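Inositol 2-dehydrogenase (Sinorhizobium meliloti, PDB 4HKT) catalyses the NAD-dependent oxidation of myo-inositol to scyllo-inosose (2-keto-myo-inositol), the first step of myo-inositol degradation. Local coordinates at residues A43-A47 with Y48-V52; E81-R85 with A86-I90; P157-D160 with Y161-S165; E260-G264 with D265-R269. One frame throughout, in Å; residues are numbered along the deposited sequence. Where two conformers were deposited one is given.

How the contacts relate
Followed from the N terminus, the four contacts come in series, each a local turn that closes before the next opens, so none nests in or crosses another. Contact 1 ends helix 38-48 and leads into edge strand 51-52 of the parallel Rossmann sheet; contact 2 likewise ends helix 76-85 and leads into inner strand 89-93 of that sheet, the two centres lying about 23 Å apart. Contact 3 spans the short helix 159-163 in the C-terminal domain, its centre about 29 Å from those of both. Contact 4 is a beta hairpin standing off from the body of the chain, about 54 Å from contact 2 between centres, where it joins sheets with neighbouring subunits.

Contact 1 (A43-A47 with Y48-V52); sequences AIAGA and YGCEV
A helix C-terminus turning into a strand makes this local contact: the last turn of helix 38-48 meets the loop leading to strand 51-52, in a beta-alpha-beta unit of the NAD-binding Rossmann fold. Tyr48 N closes the last regular turn on Ile44 O at 3.1 Å. Ala45 O then gathers the amides that follow: weak bonds reach it from Tyr48 N, Gly49 N and Cys50 N, the one from Gly49 N being 2.7 Å long but bent to 129° at the hydrogen. Gly49 leaves the helix with positive phi (68°), a conformation that suits a residue without a side chain, and swings the chain back under Ala45. There the methyl CB of Ala45 sits 3.1 Å from Cys50 O and presses on CG2 of Val52 at 3.5 Å, tighter than usual for two carbons. Cys50 SG lies under the same residue, 3.8 Å from Ala45 CA; its chi1 of 69° sets the sulfur between backbone N and carbonyl carbon, and it also packs on Leu30 and Val33 of strand 28-34. On the other flank Ile44 CG2 approaches Tyr48 CD2 at 3.9 Å, while Ile44 O lies in the plane of the tyrosine ring at its edge. Beyond these residues the ring packs on Ala19, Lys20 and Ser23 of helix 13-24, Ser23 being a ligand of the bound sodium ion. The helix end is thus held by one regular bond to Ile44 O and three weak ones that share Ala45 O, and the nearness of Cys50 O and Val52 CG2 is consistent with a residue as small as alanine.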
loop_
_atom_site.group_PDB
_atom_site.type_symbol
_atom_site.label_atom_id
_atom_site.label_comp_id
_atom_site.label_asym_id
_atom_site.label_seq_id
_atom_site.Cartn_x
_atom_site.Cartn_y
_atom_site.Cartn_z
ATOM N N ALA B 43 4.131 -23.830 -35.566
ATOM C CA ALA B 43 3.189 -23.100 -34.708
ATOM C C ALA B 43 3.452 -21.588 -34.710
ATOM O O ALA B 43 2.526 -20.778 -34.802
ATOM C CB ALA B 43 3.231 -23.650 -33.282
ATOM N N ILE B 44 4.723 -21.203 -34.614
ATOM C CA ILE B 44 5.079 -19.787 -34.586
ATOM C C ILE B 44 4.919 -19.186 -35.977
ATOM O O ILE B 44 4.439 -18.066 -36.114
ATOM C CB ILE B 44 6.504 -19.567 -34.014
ATOM C CG1 ILE B 44 6.507 -19.933 -32.523
ATOM C CG2 ILE B 44 6.958 -18.129 -34.195
ATOM C CD1 ILE B 44 7.822 -19.704 -31.815
ATOM N N ALA B 45 5.336 -19.924 -37.000
ATOM C CA ALA B 45 5.103 -19.518 -38.388
ATOM C C ALA B 45 3.606 -19.358 -38.657
ATOM O O ALA B 45 3.173 -18.359 -39.238
ATOM C CB ALA B 45 5.690 -20.546 -39.343
ATOM N N GLY B 46 2.827 -20.352 -38.240
ATOM C CA GLY B 46 1.376 -20.291 -38.341
ATOM C C GLY B 46 0.832 -18.988 -37.778
ATOM O O GLY B 46 0.231 -18.191 -38.502
ATOM N N ALA B 47 1.088 -18.756 -36.492
ATOM C CA ALA B 47 0.508 -17.613 -35.760
ATOM C C ALA B 47 0.975 -16.226 -36.221
ATOM O O ALA B 47 0.260 -15.248 -36.008
ATOM C CB ALA B 47 0.748 -17.770 -34.262
ATOM N N TYR B 48 2.158 -16.129 -36.829
ATOM C CA TYR B 48 2.700 -14.820 -37.251
ATOM C C TYR B 48 2.861 -14.671 -38.765
ATOM O O TYR B 48 3.223 -13.601 -39.238
ATOM C CB TYR B 48 4.042 -14.537 -36.546
ATOM C CG TYR B 48 3.907 -14.361 -35.046
ATOM C CD1 TYR B 48 3.582 -13.122 -34.490
ATOM C CD2 TYR B 48 4.084 -15.439 -34.186
ATOM C CE1 TYR B 48 3.443 -12.967 -33.126
ATOM C CE2 TYR B 48 3.951 -15.295 -32.820
ATOM C CZ TYR B 48 3.632 -14.062 -32.295
ATOM O OH TYR B 48 3.505 -13.946 -30.937
ATOM N N GLY B 49 2.610 -15.738 -39.519
ATOM C CA GLY B 49 2.699 -15.681 -40.972
ATOM C C GLY B 49 4.096 -15.497 -41.542
ATOM O O GLY B 49 4.258 -14.915 -42.620
ATOM N N CYS B 50 5.106 -15.992 -40.824
ATOM C CA CYS B 50 6.490 -15.998 -41.316
ATOM C C CYS B 50 6.850 -17.431 -41.705
ATOM O O CYS B 50 6.056 -18.342 -41.476
ATOM C CB CYS B 50 7.441 -15.482 -40.238
ATOM S SG CYS B 50 7.589 -16.616 -38.850
ATOM N N GLU B 51 8.043 -17.629 -42.268
ATOM C CA GLU B 51 8.436 -18.918 -42.848
ATOM C C GLU B 51 9.139 -19.804 -41.827
ATOM O O GLU B 51 9.783 -19.316 -40.904
ATOM C CB GLU B 51 9.390 -18.702 -44.022
ATOM C CG GLU B 51 8.969 -17.624 -45.016
ATOM C CD GLU B 51 10.052 -17.322 -46.034
ATOM O OE1 GLU B 51 10.676 -18.278 -46.537
ATOM O OE2 GLU B 51 10.307 -16.131 -46.318
ATOM N N VAL B 52 9.042 -21.111 -42.003
ATOM C CA VAL B 52 9.908 -22.025 -41.260
ATOM C C VAL B 52 11.149 -22.301 -42.086
ATOM O O VAL B 52 11.046 -22.892 -43.146
ATOM C CB VAL B 52 9.194 -23.348 -40.943
ATOM C CG1 VAL B 52 10.146 -24.350 -40.291
ATOM C CG2 VAL B 52 7.993 -23.073 -40.048
#

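Contact 2 (E81-R85 with A86-I90); sequences ERFAR and AGKAI. With EDO (1,2-ethanediol), chain T; EDO (1,2-ethanediol), chain U.
Glu81 OE1 is gripped from two sides of the chain's surroundings: O2 of a 1,2-ethanediol, probably from the crystallisation liquor, donates to it at 2.8 Å, and Arg102 of helix 100-112 forms a salt bridge with it. Further along the helix, Phe83 O accepts from Lys88 N at 2.9 Å, with 149° at the hydrogen, and Gly87 N donates to Ala84 O at 3.1 Å. These two bonds, with positive phi at Gly87, form the Schellman motif that ends helix 76-85 before strand 89-93 of the Rossmann sheet. The bond to Ala84 O arrives from well above the carbonyl plane, whereas Ala86 N closes a regular helical turn on Arg82 O. Under the turn Ile90 reaches back to the helix: its CG1 lies 3.9 Å from Phe83 CB, and its CD1 comes to 3.5 Å from Ala84 N and touches the Ala84 methyl. Lys88 CG stands near the plane of the Phe83 ring at its edge, 3.9 Å from CD1. A bend at chi2 (70°) then takes the lysine chain away from helix 76-85, toward Glu59 O and Ala61 O, which accept from its NZ. Phe83 also packs on Ile55 and Ile58 of helix 55-60. The Arg82 guanidinium makes salt bridges with Glu59 and Asp56; a leucine here would probably leave those two carboxylates without their shared positive mate. The helix end thus pairs an apolar underside, turned to the sheet, with an outer side whose charged groups bridge to helices 55-60 and 100-112.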
loop_
_atom_site.group_PDB
_atom_site.type_symbol
_atom_site.label_atom_id
_atom_site.label_comp_id
_atom_site.label_asym_id
_atom_site.label_seq_id
_atom_site.Cartn_x
_atom_site.Cartn_y
_atom_site.Cartn_z
ATOM N N GLU B 81 28.944 -16.925 -32.671
ATOM C CA GLU B 81 30.114 -16.820 -33.559
ATOM C C GLU B 81 29.731 -16.945 -35.053
ATOM O O GLU B 81 30.225 -16.186 -35.897
ATOM C CB GLU B 81 31.162 -17.881 -33.197
ATOM C CG GLU B 81 31.860 -17.620 -31.888
ATOM C CD GLU B 81 32.805 -18.730 -31.453
ATOM O OE1 GLU B 81 32.648 -19.880 -31.927
ATOM O OE2 GLU B 81 33.676 -18.458 -30.589
ATOM N N ARG B 82 28.855 -17.886 -35.367
ATOM C CA ARG B 82 28.399 -18.092 -36.736
ATOM C C ARG B 82 27.651 -16.849 -37.288
ATOM O O ARG B 82 27.906 -16.391 -38.422
ATOM C CB ARG B 82 27.473 -19.290 -36.809
ATOM C CG ARG B 82 28.137 -20.658 -36.784
ATOM C CD ARG B 82 27.094 -21.744 -36.580
ATOM N NE ARG B 82 26.301 -21.898 -37.780
ATOM C CZ ARG B 82 25.329 -22.784 -37.969
ATOM N NH1 ARG B 82 24.972 -23.632 -37.022
ATOM N NH2 ARG B 82 24.695 -22.803 -39.143
ATOM N N PHE B 83 26.750 -16.285 -36.492
ATOM C CA PHE B 83 25.973 -15.171 -37.008
ATOM C C PHE B 83 26.786 -13.891 -37.040
ATOM O O PHE B 83 26.569 -13.032 -37.928
ATOM C CB PHE B 83 24.603 -15.076 -36.317
ATOM C CG PHE B 83 23.632 -16.085 -36.823
ATOM C CD1 PHE B 83 22.784 -15.771 -37.878
ATOM C CD2 PHE B 83 23.603 -17.368 -36.323
ATOM C CE1 PHE B 83 21.903 -16.716 -38.387
ATOM C CE2 PHE B 83 22.709 -18.303 -36.805
ATOM C CZ PHE B 83 21.860 -17.976 -37.851
ATOM N N ALA B 84 27.758 -13.776 -36.133
ATOM C CA ALA B 84 28.709 -12.698 -36.147
ATOM C C ALA B 84 29.492 -12.722 -37.463
ATOM O O ALA B 84 29.606 -11.692 -38.172
ATOM C CB ALA B 84 29.695 -12.799 -34.994
ATOM N N ARG B 85 30.065 -13.886 -37.767
ATOM C CA ARG B 85 30.788 -14.040 -39.031
ATOM C C ARG B 85 29.915 -13.854 -40.262
ATOM O O ARG B 85 30.400 -13.380 -41.288
ATOM C CB ARG B 85 31.475 -15.392 -39.084
ATOM C CG ARG B 85 32.703 -15.405 -38.226
ATOM C CD ARG B 85 33.257 -16.809 -38.118
ATOM N NE ARG B 85 34.539 -16.779 -37.475
ATOM C CZ ARG B 85 34.859 -17.461 -36.391
ATOM N NH1 ARG B 85 34.001 -18.291 -35.825
ATOM N NH2 ARG B 85 36.060 -17.297 -35.885
ATOM N N ALA B 86 28.644 -14.194 -40.170
ATOM C CA ALA B 86 27.730 -13.977 -41.282
ATOM C C ALA B 86 27.207 -12.540 -41.421
ATOM O O ALA B 86 26.451 -12.252 -42.355
ATOM C CB ALA B 86 26.561 -14.926 -41.193
ATOM N N GLY B 87 27.570 -11.663 -40.488
ATOM C CA GLY B 87 27.167 -10.259 -40.535
ATOM C C GLY B 87 25.775 -9.957 -40.008
ATOM O O GLY B 87 25.258 -8.893 -40.275
ATOM N N LYS B 88 25.147 -10.869 -39.276
ATOM C CA LYS B 88 23.846 -10.575 -38.677
ATOM C C LYS B 88 24.083 -9.867 -37.346
ATOM O O LYS B 88 25.109 -10.109 -36.703
ATOM C CB LYS B 88 23.032 -11.845 -38.432
ATOM C CG LYS B 88 22.154 -12.311 -39.591
ATOM C CD LYS B 88 22.931 -12.839 -40.777
ATOM C CE LYS B 88 21.963 -13.442 -41.788
ATOM N NZ LYS B 88 22.555 -13.659 -43.133
ATOM N N ALA B 89 23.168 -8.970 -36.955
ATOM C CA ALA B 89 23.130 -8.487 -35.565
ATOM C C ALA B 89 22.525 -9.622 -34.740
ATOM O O ALA B 89 21.678 -10.365 -35.220
ATOM C CB ALA B 89 22.286 -7.213 -35.444
ATOM N N ILE B 90 22.940 -9.732 -33.479
ATOM C CA ILE B 90 22.604 -10.894 -32.653
ATOM C C ILE B 90 22.052 -10.477 -31.288
ATOM O O ILE B 90 22.659 -9.709 -30.536
ATOM C CB ILE B 90 23.863 -11.742 -32.396
ATOM C CG1 ILE B 90 24.545 -12.138 -33.695
ATOM C CG2 ILE B 90 23.540 -12.988 -31.607
ATOM C CD1 ILE B 90 26.049 -12.033 -33.596
HETATM C C1 EDO T . 31.464 -19.168 -38.034
HETATM O O1 EDO T . 31.692 -19.750 -36.762
HETATM C C2 EDO T . 30.634 -20.074 -38.900
HETATM O O2 EDO T . 31.148 -19.985 -40.192
HETATM C C1 EDO U . 30.680 -22.546 -35.050
HETATM O O1 EDO U . 30.850 -22.481 -36.474
HETATM C C2 EDO U . 31.214 -21.295 -34.375
HETATM O O2 EDO U . 32.643 -21.154 -34.448
#

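Contact 3 (P157-D160 with Y161-S165); sequences PPVD and YIKRS
Ile162 reaches back from CB over the turn that precedes it. CB lies 3.5 Å from Val159 O; CG1 is likewise near Pro158 O and meets the Pro157 ring at CG, 4.0 Å away, the two side chains crossing at about a right angle. At the tip, CD1 rests 3.4 Å from Pro157 O. A chi1 of -73°, with CG1 beside the backbone N, directs the branch toward the prolines. An alanine in its place is likely to open a gap between Pro157 and Ile203 of helix 201-205, on which the isoleucine also packs. This is the short helix 159-163 of the C-terminal domain, with Pro158 at its N-cap position. Ile162 N donates almost straight (172°) to Pro158 O, in the carbonyl plane, and Lys163 N to Val159 O at 2.9 Å. Beside the isoleucine, Tyr161 CD2 packs on Pro157 CB at 3.7 Å, while its OH bonds to Asp171 of the helix that follows. Asp160 OD1 bends forward to the amide N of the next residue, Tyr161, in a weak bond. At the far end Ile162 O takes two donors, Ser165 N and, on a lone pair in the carbonyl plane, Ser165 OG at 2.6 Å.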
loop_
_atom_site.group_PDB
_atom_site.type_symbol
_atom_site.label_atom_id
_atom_site.label_comp_id
_atom_site.label_asym_id
_atom_site.label_seq_id
_atom_site.Cartn_x
_atom_site.Cartn_y
_atom_site.Cartn_z
ATOM N N PRO B 157 12.497 -25.723 -11.840
ATOM C CA PRO B 157 12.487 -26.471 -13.066
ATOM C C PRO B 157 12.720 -27.962 -12.786
ATOM O O PRO B 157 13.095 -28.329 -11.678
ATOM C CB PRO B 157 13.626 -25.856 -13.866
ATOM C CG PRO B 157 14.578 -25.335 -12.840
ATOM C CD PRO B 157 13.781 -25.025 -11.608
ATOM N N PRO B 158 12.436 -28.814 -13.787
ATOM C CA PRO B 158 12.595 -30.259 -13.616
ATOM C C PRO B 158 14.057 -30.667 -13.590
ATOM O O PRO B 158 14.936 -29.938 -14.075
ATOM C CB PRO B 158 11.850 -30.835 -14.835
ATOM C CG PRO B 158 11.863 -29.745 -15.876
ATOM C CD PRO B 158 11.865 -28.452 -15.106
ATOM N N VAL B 159 14.324 -31.857 -13.071
ATOM C CA VAL B 159 15.697 -32.340 -12.955
ATOM C C VAL B 159 16.501 -32.366 -14.258
ATOM O O VAL B 159 17.694 -32.030 -14.258
ATOM C CB VAL B 159 15.714 -33.711 -12.230
ATOM C CG1 VAL B 159 17.050 -34.414 -12.419
ATOM C CG2 VAL B 159 15.390 -33.499 -10.747
ATOM N N ASP B 160 15.885 -32.780 -15.380
ATOM C CA ASP B 160 16.628 -32.847 -16.659
ATOM C C ASP B 160 17.145 -31.428 -17.062
ATOM O O ASP B 160 18.281 -31.259 -17.533
ATOM C CB ASP B 160 15.782 -33.482 -17.785
ATOM C CG ASP B 160 14.445 -32.770 -18.010
ATOM O OD1 ASP B 160 14.144 -31.803 -17.285
ATOM O OD2 ASP B 160 13.660 -33.196 -18.889
ATOM N N TYR B 161 16.332 -30.416 -16.808
ATOM C CA TYR B 161 16.750 -29.036 -17.033
ATOM C C TYR B 161 17.862 -28.642 -16.037
ATOM O O TYR B 161 18.883 -28.083 -16.417
ATOM C CB TYR B 161 15.561 -28.082 -16.885
ATOM C CG TYR B 161 15.999 -26.664 -17.124
ATOM C CD1 TYR B 161 15.889 -26.076 -18.400
ATOM C CD2 TYR B 161 16.601 -25.926 -16.100
ATOM C CE1 TYR B 161 16.356 -24.779 -18.634
ATOM C CE2 TYR B 161 17.035 -24.632 -16.311
ATOM C CZ TYR B 161 16.926 -24.059 -17.572
ATOM O OH TYR B 161 17.387 -22.787 -17.763
ATOM N N ILE B 162 17.642 -28.923 -14.758
ATOM C CA ILE B 162 18.679 -28.643 -13.736
ATOM C C ILE B 162 20.058 -29.141 -14.130
ATOM O O ILE B 162 21.034 -28.375 -14.104
ATOM C CB ILE B 162 18.245 -29.162 -12.383
ATOM C CG1 ILE B 162 17.129 -28.228 -11.876
ATOM C CG2 ILE B 162 19.437 -29.204 -11.415
ATOM C CD1 ILE B 162 16.334 -28.777 -10.748
ATOM N N LYS B 163 20.147 -30.413 -14.520
ATOM C CA LYS B 163 21.427 -31.022 -14.906
ATOM C C LYS B 163 22.145 -30.332 -16.033
ATOM O O LYS B 163 23.339 -30.425 -16.109
ATOM C CB LYS B 163 21.264 -32.513 -15.236
ATOM C CG LYS B 163 21.139 -33.342 -13.972
ATOM C CD LYS B 163 20.748 -34.780 -14.237
ATOM C CE LYS B 163 20.818 -35.564 -12.930
ATOM N NZ LYS B 163 20.053 -36.842 -12.977
ATOM N N ARG B 164 21.449 -29.627 -16.910
ATOM C CA ARG B 164 22.163 -28.935 -17.992
ATOM C C ARG B 164 22.211 -27.406 -17.798
ATOM O O ARG B 164 22.586 -26.668 -18.709
ATOM C CB ARG B 164 21.557 -29.291 -19.360
ATOM C CG ARG B 164 20.115 -28.881 -19.563
ATOM C CD ARG B 164 19.632 -29.340 -20.938
ATOM N NE ARG B 164 18.254 -29.756 -20.868
ATOM C CZ ARG B 164 17.222 -28.960 -21.083
ATOM N NH1 ARG B 164 17.417 -27.693 -21.412
ATOM N NH2 ARG B 164 15.999 -29.440 -20.959
ATOM N N SER B 165 21.853 -26.943 -16.600
ATOM C CA SER B 165 21.606 -25.513 -16.357
ATOM C C SER B 165 22.812 -24.758 -15.814
ATOM O O SER B 165 22.788 -23.522 -15.763
ATOM C CB SER B 165 20.435 -25.332 -15.387
ATOM O OG SER B 165 20.774 -25.745 -14.052
#

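Contact 4 (E260-G264 with D265-R269); sequences EIATG and DGYTR
Strands 260-263 and 266-269 run antiparallel at 160°, paired by Thr268 N to Ile261 O (2.8 Å), its return bond from Ile261 N to Thr268 O, and the reciprocal bonds between Thr263 and Gly266. They form a beta hairpin closed by a type I turn from Thr263 to Gly266. In the non-hydrogen-bonded pair Ala262-Tyr267, the alanine CB sits over the centre of the tyrosine ring, 3.5 Å from the centroid and close to the ring normal, a CH-pi contact. Glu260 CD comes to the edge of the same ring, 3.8 Å from Tyr267 CD1, its carboxylate plane turned 80° to the ring. The ring also makes a cation-pi contact with Arg255 of the second subunit, whose Glu260 forms a salt bridge with Arg269. Both strands extend into sheets across interfaces, Tyr267 to Arg269 pairing with the second subunit and Glu260 to Ala262 with the third. At the turn, Thr263 OG1 is set between the backbone N and the carbonyl carbon (chi1 65°), where it accepts from Asp265 N at 3.1 Å. Two waters also bond to that hydroxyl: one donates to Gly266 O at 2.8 Å, the other to Asp265 OD2 at 2.5 Å.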
loop_
_atom_site.group_PDB
_atom_site.type_symbol
_atom_site.label_atom_id
_atom_site.label_comp_id
_atom_site.label_asym_id
_atom_site.label_seq_id
_atom_site.Cartn_x
_atom_site.Cartn_y
_atom_site.Cartn_z
ATOM N N GLU B 260 -8.769 -5.391 -4.516
ATOM C CA GLU B 260 -8.652 -5.728 -3.094
ATOM C C GLU B 260 -10.015 -6.088 -2.600
ATOM O O GLU B 260 -10.990 -5.351 -2.853
ATOM C CB GLU B 260 -8.148 -4.521 -2.311
ATOM C CG GLU B 260 -7.609 -4.872 -0.946
ATOM C CD GLU B 260 -6.824 -3.714 -0.330
ATOM O OE1 GLU B 260 -7.309 -2.561 -0.363
ATOM O OE2 GLU B 260 -5.727 -3.981 0.190
ATOM N N ILE B 261 -10.111 -7.226 -1.940
ATOM C CA ILE B 261 -11.350 -7.685 -1.364
ATOM C C ILE B 261 -11.171 -7.728 0.136
ATOM O O ILE B 261 -10.235 -8.376 0.621
ATOM C CB ILE B 261 -11.712 -9.108 -1.866
ATOM C CG1 ILE B 261 -11.961 -9.086 -3.379
ATOM C CG2 ILE B 261 -12.941 -9.618 -1.154
ATOM C CD1 ILE B 261 -12.061 -10.451 -4.028
ATOM N N ALA B 262 -12.071 -7.072 0.866
ATOM C CA ALA B 262 -12.029 -7.009 2.322
ATOM C C ALA B 262 -13.229 -7.743 2.933
ATOM O O ALA B 262 -14.388 -7.518 2.536
ATOM C CB ALA B 262 -11.986 -5.571 2.781
ATOM N N THR B 263 -12.926 -8.661 3.854
ATOM C CA THR B 263 -13.902 -9.415 4.610
ATOM C C THR B 263 -13.392 -9.547 6.049
ATOM O O THR B 263 -12.404 -8.924 6.421
ATOM C CB THR B 263 -14.084 -10.841 4.052
ATOM O OG1 THR B 263 -12.864 -11.571 4.208
ATOM C CG2 THR B 263 -14.461 -10.823 2.607
ATOM N N GLY B 264 -14.087 -10.345 6.853
ATOM C CA GLY B 264 -13.656 -10.670 8.224
ATOM C C GLY B 264 -12.295 -11.331 8.258
ATOM O O GLY B 264 -11.596 -11.268 9.265
ATOM N N ASP B 265 -11.909 -11.958 7.154
ATOM C CA ASP B 265 -10.616 -12.593 7.029
ATOM C C ASP B 265 -9.443 -11.674 6.683
ATOM O O ASP B 265 -8.310 -12.105 6.765
ATOM C CB ASP B 265 -10.709 -13.734 6.025
ATOM C CG ASP B 265 -11.588 -14.856 6.547
ATOM O OD1 ASP B 265 -11.442 -15.225 7.731
ATOM O OD2 ASP B 265 -12.445 -15.325 5.795
ATOM N N GLY B 266 -9.728 -10.442 6.292
ATOM C CA GLY B 266 -8.715 -9.476 5.967
ATOM C C GLY B 266 -8.931 -8.797 4.630
ATOM O O GLY B 266 -9.978 -8.946 3.990
ATOM N N TYR B 267 -7.918 -8.029 4.244
ATOM C CA TYR B 267 -7.856 -7.359 2.958
ATOM C C TYR B 267 -6.951 -8.185 2.102
ATOM O O TYR B 267 -5.764 -8.345 2.428
ATOM C CB TYR B 267 -7.270 -5.970 3.138
ATOM C CG TYR B 267 -8.247 -4.973 3.705
ATOM C CD1 TYR B 267 -8.738 -3.923 2.926
ATOM C CD2 TYR B 267 -8.688 -5.078 5.013
ATOM C CE1 TYR B 267 -9.648 -3.006 3.445
ATOM C CE2 TYR B 267 -9.593 -4.173 5.532
ATOM C CZ TYR B 267 -10.071 -3.137 4.746
ATOM O OH TYR B 267 -10.966 -2.246 5.294
ATOM N N THR B 268 -7.480 -8.701 1.002
ATOM C CA THR B 268 -6.715 -9.604 0.130
ATOM C C THR B 268 -6.558 -9.091 -1.273
ATOM O O THR B 268 -7.577 -8.756 -1.921
ATOM C CB THR B 268 -7.390 -10.978 0.042
ATOM O OG1 THR B 268 -7.411 -11.550 1.339
ATOM C CG2 THR B 268 -6.604 -11.897 -0.848
ATOM N N ARG B 269 -5.302 -9.028 -1.736
ATOM C CA ARG B 269 -4.959 -8.679 -3.112
ATOM C C ARG B 269 -4.532 -9.945 -3.845
ATOM O O ARG B 269 -4.096 -10.920 -3.199
ATOM C CB ARG B 269 -3.826 -7.642 -3.155
ATOM C CG ARG B 269 -4.188 -6.329 -2.490
ATOM C CD ARG B 269 -3.077 -5.285 -2.562
ATOM N NE ARG B 269 -1.937 -5.640 -1.716
ATOM C CZ ARG B 269 -0.721 -5.112 -1.828
ATOM N NH1 ARG B 269 -0.466 -4.186 -2.749
ATOM N NH2 ARG B 269 0.250 -5.501 -1.012
HETATM O O HOH W 1 -10.612 -11.038 2.252
HETATM O O HOH W 2 -13.532 -14.060 3.914
#